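PDB 3CDL: transcriptional regulator AefR from Pseudomonas syringae pv. tomato, which probably binds DNA at cis-regulatory sites and controls transcription as a dimeric regulator of the TetR family. Local coordinates for residues T30-D33 and R34-A37; S135-I138 and R139-K143; P152-A155 and A156-H160. All coordinates share one frame; numbering follows the deposited sequence.

Contact 1: residues T30-D33 and R34-A37; sequences TSMD and RIAA
Ser31 and Arg34 meet where helix 32-39 begins, the first helix of the predicted helix-turn-helix. Ser31 is the N-cap. With chi1 at 61° its OG stands between its backbone N and carbonyl carbon, and from there accepts a weak capping bond from Arg34 N at 3.4 Å, while donating a hydrogen bond to Asp33 OD1 at 3.1 Å. The backbone bonds start at once: Ile35 N reaches Ser31 O at 2.9 Å, almost straight (174° at the hydrogen), followed by Ala36 N to Met32 O and Ala37 N to Asp33 O.

On the buried side, the side chains of selenomethionine Met32 and Ile35 lie side by side, SE 4.0 Å from Ile35 CD1, while those of Thr30 and Ile35 cross at about a right angle, Thr30 CG2 meeting Ile35 CG1. Val46 and Phe22, from helices 43-49 and 9-24, add to this packing.

Arg34 folds back over the cap, one guanidinium face over Ser31 OG and an edge at Thr30 CA, 3.9 Å from NH1. The hydroxyl thus adds a weak cap to a first turn held mainly by its backbone bonds, and the Asp33 carboxylate would probably suit the positive end of the helix dipole.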
loop_
_atom_site.group_PDB
_atom_site.type_symbol
_atom_site.label_atom_id
_atom_site.label_comp_id
_atom_site.label_asym_id
_atom_site.label_seq_id
_atom_site.Cartn_x
_atom_site.Cartn_y
_atom_site.Cartn_z
ATOM N N THR B 30 -10.188 9.668 -19.938
ATOM C CA THR B 30 -11.459 10.281 -19.535
ATOM C C THR B 30 -11.438 11.779 -19.784
ATOM O O THR B 30 -10.533 12.476 -19.338
ATOM C CB THR B 30 -11.735 10.051 -18.051
ATOM O OG1 THR B 30 -11.704 8.649 -17.780
ATOM C CG2 THR B 30 -13.105 10.607 -17.665
ATOM N N SER B 31 -12.447 12.270 -20.486
ATOM C CA SER B 31 -12.537 13.685 -20.820
ATOM C C SER B 31 -13.569 14.445 -19.977
ATOM O O SER B 31 -14.516 13.861 -19.431
ATOM C CB SER B 31 -12.882 13.830 -22.292
ATOM O OG SER B 31 -14.133 13.229 -22.548
HETATM N N MSE B 32 -13.365 15.759 -19.903
HETATM C CA MSE B 32 -14.216 16.672 -19.145
HETATM C C MSE B 32 -15.669 16.612 -19.591
HETATM O O MSE B 32 -16.576 16.730 -18.764
HETATM C CB MSE B 32 -13.701 18.107 -19.253
HETATM C CG MSE B 32 -12.315 18.324 -18.685
HETATM SE SE MSE B 32 -12.211 17.925 -16.778
HETATM C CE MSE B 32 -12.780 19.657 -16.069
ATOM N N ASP B 33 -15.890 16.429 -20.891
ATOM C CA ASP B 33 -17.245 16.249 -21.395
ATOM C C ASP B 33 -17.844 14.891 -21.047
ATOM O O ASP B 33 -19.058 14.789 -20.872
ATOM C CB ASP B 33 -17.408 16.565 -22.902
ATOM C CG ASP B 33 -16.086 16.731 -23.641
ATOM O OD1 ASP B 33 -15.088 16.064 -23.275
ATOM O OD2 ASP B 33 -16.063 17.536 -24.606
ATOM N N ARG B 34 -17.015 13.851 -20.945
ATOM C CA ARG B 34 -17.528 12.553 -20.519
ATOM C C ARG B 34 -17.977 12.663 -19.074
ATOM O O ARG B 34 -19.074 12.217 -18.722
ATOM C CB ARG B 34 -16.502 11.440 -20.715
ATOM C CG ARG B 34 -17.127 10.077 -20.975
ATOM C CD ARG B 34 -16.510 9.401 -22.186
ATOM N NE ARG B 34 -15.043 9.328 -22.098
ATOM C CZ ARG B 34 -14.229 8.918 -23.083
ATOM N NH1 ARG B 34 -12.917 8.897 -22.887
ATOM N NH2 ARG B 34 -14.719 8.530 -24.265
ATOM N N ILE B 35 -17.138 13.302 -18.259
ATOM C CA ILE B 35 -17.477 13.677 -16.877
ATOM C C ILE B 35 -18.816 14.435 -16.808
ATOM O O ILE B 35 -19.694 14.076 -16.012
ATOM C CB ILE B 35 -16.329 14.510 -16.223
ATOM C CG1 ILE B 35 -15.099 13.637 -16.000
ATOM C CG2 ILE B 35 -16.773 15.173 -14.914
ATOM C CD1 ILE B 35 -13.841 14.412 -15.653
ATOM N N ALA B 36 -18.954 15.463 -17.649
ATOM C CA ALA B 36 -20.151 16.325 -17.698
ATOM C C ALA B 36 -21.424 15.562 -18.090
ATOM O O ALA B 36 -22.497 15.797 -17.526
ATOM C CB ALA B 36 -19.921 17.498 -18.636
ATOM N N ALA B 37 -21.267 14.641 -19.042
ATOM C CA ALA B 37 -22.306 13.714 -19.471
ATOM C C ALA B 37 -22.899 12.904 -18.329
ATOM O O ALA B 37 -24.087 12.561 -18.368
ATOM C CB ALA B 37 -21.760 12.773 -20.512
#

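Contact 2: residues S135-I138 and R139-K143; sequences SAWI and RAAQK
The indole of Trp137 has the methyl of Ala141, one turn further along helix 133-143, over one face; Ala141 CB comes within 4.4 Å of ring atom CZ3, a loose apolar touch. Trp137 is buried: Leu82, Leu86 and Leu89 of helix 82-97 pack on it, and its NE1 is hydrogen-bonded to Gln85 OE1. The other flat group, the guanidinium of Arg139, approaches Ser135 obliquely, NH1 standing 3.6 Å from Ser135 OG. Arg139 CG, anti to the backbone N (chi1 176°), leads outward; from CD on the chain turns back toward Ser135, and a bend at chi3 completes the approach of the guanidinium. Both residues also touch Pro152 of the next helix.

Ile138 and Gln142 run side by side, pointing the same way. Ile138 CG2 lies alongside the Gln142 amide, 4.1 Å from its CD, and Gln142 CB sits 3.3 Å from Ile138 O. Leu147, in the loop that follows, packs on both side chains.

Beneath the side chains runs regular alpha-helical bonding. Arg139 N to Ser135 O (3.1 Å) and Ala141 N to Trp137 O (2.7 Å) are nearly straight; Ala140 N to Ala136 O and Gln142 N to Ile138 O, the latter 2.9 Å, are more bent.

The chemistry is divided round the helix: Trp137, Ile138 and Ala141 form an apolar side turned to the core, the indole N-H being satisfied there by Gln85, whereas Ala136 and Arg139 lie on the exposed side, Arg139 still touching Pro152. Across the turns, then, the backbone supplies the directed bonds and the side chains mainly dispersion contacts.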
loop_
_atom_site.group_PDB
_atom_site.type_symbol
_atom_site.label_atom_id
_atom_site.label_comp_id
_atom_site.label_asym_id
_atom_site.label_seq_id
_atom_site.Cartn_x
_atom_site.Cartn_y
_atom_site.Cartn_z
ATOM N N SER B 135 1.389 12.528 13.907
ATOM C CA SER B 135 2.658 13.199 14.077
ATOM C C SER B 135 2.593 14.292 15.139
ATOM O O SER B 135 3.387 14.311 16.074
ATOM C CB SER B 135 3.069 13.791 12.739
ATOM O OG SER B 135 4.465 13.959 12.680
ATOM N N ALA B 136 1.637 15.203 15.000
ATOM C CA ALA B 136 1.527 16.343 15.899
ATOM C C ALA B 136 1.439 15.881 17.355
ATOM O O ALA B 136 2.082 16.445 18.245
ATOM C CB ALA B 136 0.317 17.190 15.517
ATOM N N TRP B 137 0.653 14.832 17.571
ATOM C CA TRP B 137 0.426 14.249 18.884
ATOM C C TRP B 137 1.694 13.619 19.451
ATOM O O TRP B 137 2.083 13.931 20.580
ATOM C CB TRP B 137 -0.680 13.200 18.774
ATOM C CG TRP B 137 -1.172 12.642 20.078
ATOM C CD1 TRP B 137 -2.131 13.180 20.906
ATOM C CD2 TRP B 137 -0.752 11.421 20.692
ATOM N NE1 TRP B 137 -2.318 12.366 21.997
ATOM C CE2 TRP B 137 -1.491 11.276 21.885
ATOM C CE3 TRP B 137 0.178 10.433 20.347
ATOM C CZ2 TRP B 137 -1.318 10.191 22.738
ATOM C CZ3 TRP B 137 0.341 9.348 21.192
ATOM C CH2 TRP B 137 -0.400 9.239 22.376
ATOM N N ILE B 138 2.330 12.739 18.666
ATOM C CA ILE B 138 3.567 12.068 19.081
ATOM C C ILE B 138 4.613 13.074 19.568
ATOM O O ILE B 138 5.212 12.878 20.623
ATOM C CB ILE B 138 4.139 11.122 17.958
ATOM C CG1 ILE B 138 3.241 9.898 17.768
ATOM C CG2 ILE B 138 5.555 10.656 18.279
ATOM C CD1 ILE B 138 3.230 9.332 16.343
ATOM N N ARG B 139 4.818 14.142 18.794
ATOM C CA ARG B 139 5.694 15.258 19.158
ATOM C C ARG B 139 5.272 15.909 20.481
ATOM O O ARG B 139 6.118 16.171 21.335
ATOM C CB ARG B 139 5.729 16.295 18.023
ATOM C CG ARG B 139 6.528 17.576 18.306
ATOM C CD ARG B 139 6.965 18.328 17.026
ATOM N NE ARG B 139 6.133 18.002 15.871
ATOM C CZ ARG B 139 6.574 17.399 14.769
ATOM N NH1 ARG B 139 5.720 17.113 13.782
ATOM N NH2 ARG B 139 7.864 17.087 14.647
ATOM N N ALA B 140 3.975 16.167 20.654
ATOM C CA ALA B 140 3.476 16.717 21.920
ATOM C C ALA B 140 3.699 15.762 23.109
ATOM O O ALA B 140 4.214 16.174 24.162
ATOM C CB ALA B 140 2.013 17.095 21.795
ATOM N N ALA B 141 3.330 14.490 22.921
ATOM C CA ALA B 141 3.513 13.432 23.920
ATOM C C ALA B 141 4.980 13.300 24.334
ATOM O O ALA B 141 5.293 13.091 25.524
ATOM C CB ALA B 141 2.979 12.113 23.390
ATOM N N GLN B 142 5.870 13.445 23.348
ATOM C CA GLN B 142 7.317 13.428 23.583
ATOM C C GLN B 142 7.821 14.606 24.419
ATOM O O GLN B 142 8.621 14.403 25.335
ATOM C CB GLN B 142 8.084 13.342 22.263
ATOM C CG GLN B 142 8.346 11.932 21.781
ATOM C CD GLN B 142 8.858 11.882 20.350
ATOM O OE1 GLN B 142 8.756 10.850 19.688
ATOM N NE2 GLN B 142 9.402 12.994 19.859
ATOM N N LYS B 143 7.366 15.826 24.111
ATOM C CA LYS B 143 7.760 17.004 24.887
ATOM C C LYS B 143 7.371 16.876 26.359
ATOM O O LYS B 143 8.065 17.387 27.245
ATOM C CB LYS B 143 7.166 18.298 24.306
ATOM C CG LYS B 143 8.079 19.073 23.341
ATOM C CD LYS B 143 9.384 19.553 24.005
ATOM C CE LYS B 143 9.196 20.807 24.843
ATOM N NZ LYS B 143 9.097 22.039 24.008
#

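Contact 3: residues P152-A155 and A156-H160; sequences PGFA and ATQMH
Gln158 reaches back one turn to Phe154, and each part of its side chain meets something different. Its CB lies 3.5 Å from Ala155 O. CG, anti to the carbonyl carbon (chi1 -61°), is equally close to Phe154 O, and the chain then runs extended to the amide. There CD stands 4.1 Å from Phe154 CE2, with OE1 near the same ring carbon and NE2 3.7 Å from Ala155 CA. Ring and amide planes are 57° apart, so the two groups do not stack flat. The polar ends bond elsewhere: NE2 to Tyr199 OH of the same chain, and OE1 to Ser190 OG of the second subunit.

The Phe154 ring stacks with Phe166 of the second subunit, which also packs on Thr157 and Gln158.

Thr157 grips the helix behind it. Its OG1 donates to Gly153 O at 2.7 Å, while its backbone N donates to that oxygen at 3.2 Å, the two arriving from opposite faces of the carbonyl plane. The hydroxyl bond is the shorter of the two. Ordinary helical bonds flank this pair, Ala156 N to Pro152 O and Met159 N to Ala155 O, the latter 3.0 Å.

Gly153 O thus accepts two bonds, and one of them satisfies the threonine hydroxyl as donor within its own helix. Gln158, by contrast, spends its amide on both chains; with Tyr199 and Ser190 fixing its two ends, the group's rotation is set, and helix 152-167 brings an aromatic and polar surface to the dimer interface.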
loop_
_atom_site.group_PDB
_atom_site.type_symbol
_atom_site.label_atom_id
_atom_site.label_comp_id
_atom_site.label_asym_id
_atom_site.label_seq_id
_atom_site.Cartn_x
_atom_site.Cartn_y
_atom_site.Cartn_z
ATOM N N PRO B 152 9.038 11.953 15.060
ATOM C CA PRO B 152 7.565 11.891 15.062
ATOM C C PRO B 152 6.954 11.271 13.796
ATOM O O PRO B 152 6.033 10.464 13.896
ATOM C CB PRO B 152 7.165 13.362 15.221
ATOM C CG PRO B 152 8.285 13.933 16.091
ATOM C CD PRO B 152 9.538 13.242 15.607
ATOM N N GLY B 153 7.497 11.619 12.628
ATOM C CA GLY B 153 7.088 11.057 11.344
ATOM C C GLY B 153 7.392 9.575 11.199
ATOM O O GLY B 153 6.585 8.818 10.637
ATOM N N PHE B 154 8.551 9.140 11.677
ATOM C CA PHE B 154 8.872 7.709 11.686
ATOM C C PHE B 154 7.831 6.925 12.518
ATOM O O PHE B 154 7.317 5.881 12.100
ATOM C CB PHE B 154 10.294 7.521 12.213
ATOM C CG PHE B 154 10.847 6.148 12.007
ATOM C CD1 PHE B 154 11.535 5.830 10.839
ATOM C CD2 PHE B 154 10.696 5.161 12.992
ATOM C CE1 PHE B 154 12.050 4.562 10.639
ATOM C CE2 PHE B 154 11.223 3.870 12.805
ATOM C CZ PHE B 154 11.904 3.580 11.627
ATOM N N ALA B 155 7.471 7.462 13.672
ATOM C CA ALA B 155 6.576 6.781 14.575
ATOM C C ALA B 155 5.137 6.748 14.045
ATOM O O ALA B 155 4.453 5.716 14.141
ATOM C CB ALA B 155 6.643 7.426 15.950
ATOM N N ALA B 156 4.691 7.858 13.465
ATOM C CA ALA B 156 3.339 7.968 12.904
ATOM C C ALA B 156 3.109 6.981 11.753
ATOM O O ALA B 156 2.010 6.407 11.610
ATOM C CB ALA B 156 3.063 9.416 12.457
ATOM N N THR B 157 4.149 6.766 10.950
ATOM C CA THR B 157 4.080 5.848 9.805
ATOM C C THR B 157 3.750 4.417 10.230
ATOM O O THR B 157 2.877 3.784 9.659
ATOM C CB THR B 157 5.370 5.945 8.969
ATOM O OG1 THR B 157 5.562 7.322 8.620
ATOM C CG2 THR B 157 5.293 5.062 7.685
ATOM N N GLN B 158 4.442 3.946 11.255
ATOM C CA GLN B 158 4.195 2.654 11.878
ATOM C C GLN B 158 2.779 2.628 12.428
ATOM O O GLN B 158 2.003 1.690 12.156
ATOM C CB GLN B 158 5.204 2.438 13.007
ATOM C CG GLN B 158 6.664 2.432 12.548
ATOM C CD GLN B 158 7.618 2.255 13.700
ATOM O OE1 GLN B 158 8.342 1.279 13.744
ATOM N NE2 GLN B 158 7.612 3.185 14.655
HETATM N N MSE B 159 2.423 3.690 13.155
HETATM C CA MSE B 159 1.081 3.849 13.706
HETATM C C MSE B 159 0.042 3.618 12.606
HETATM O O MSE B 159 -0.854 2.810 12.744
HETATM C CB MSE B 159 0.929 5.259 14.297
HETATM C CG MSE B 159 0.253 5.316 15.661
HETATM SE SE MSE B 159 -0.286 7.120 16.225
HETATM C CE MSE B 159 0.513 7.157 17.979
ATOM N N HIS B 160 0.192 4.372 11.513
ATOM C CA HIS B 160 -0.701 4.332 10.363
ATOM C C HIS B 160 -0.711 3.002 9.634
ATOM O O HIS B 160 -1.787 2.523 9.245
ATOM C CB HIS B 160 -0.378 5.464 9.395
ATOM C CG HIS B 160 -1.075 6.739 9.737
ATOM N ND1 HIS B 160 -0.406 7.861 10.191
ATOM C CD2 HIS B 160 -2.391 7.070 9.708
ATOM C CE1 HIS B 160 -1.277 8.835 10.409
ATOM N NE2 HIS B 160 -2.490 8.380 10.137
#

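How the contacts relate
From the N terminus, contact 1 comes first, in the predicted DNA-binding region; contacts 2 and 3 follow in the C-terminal domain. Contacts 2 and 3 each lie within one helix, and contact 1 at the start of one; none closes a long loop, and the three stand in series without nesting or crossing. Contact 1 is remote, its centre 45 Å from that of contact 2 and 39 Å from that of contact 3, across the middle of the chain. Contacts 2 and 3 sit on consecutive helices, 133-143 and 152-167, which pack together: Ile138 CD1 lies 3.5 Å from Ala156 N. Helix 133-143 packs on helix 82-97, and helix 152-167 extends the arrangement to the second subunit.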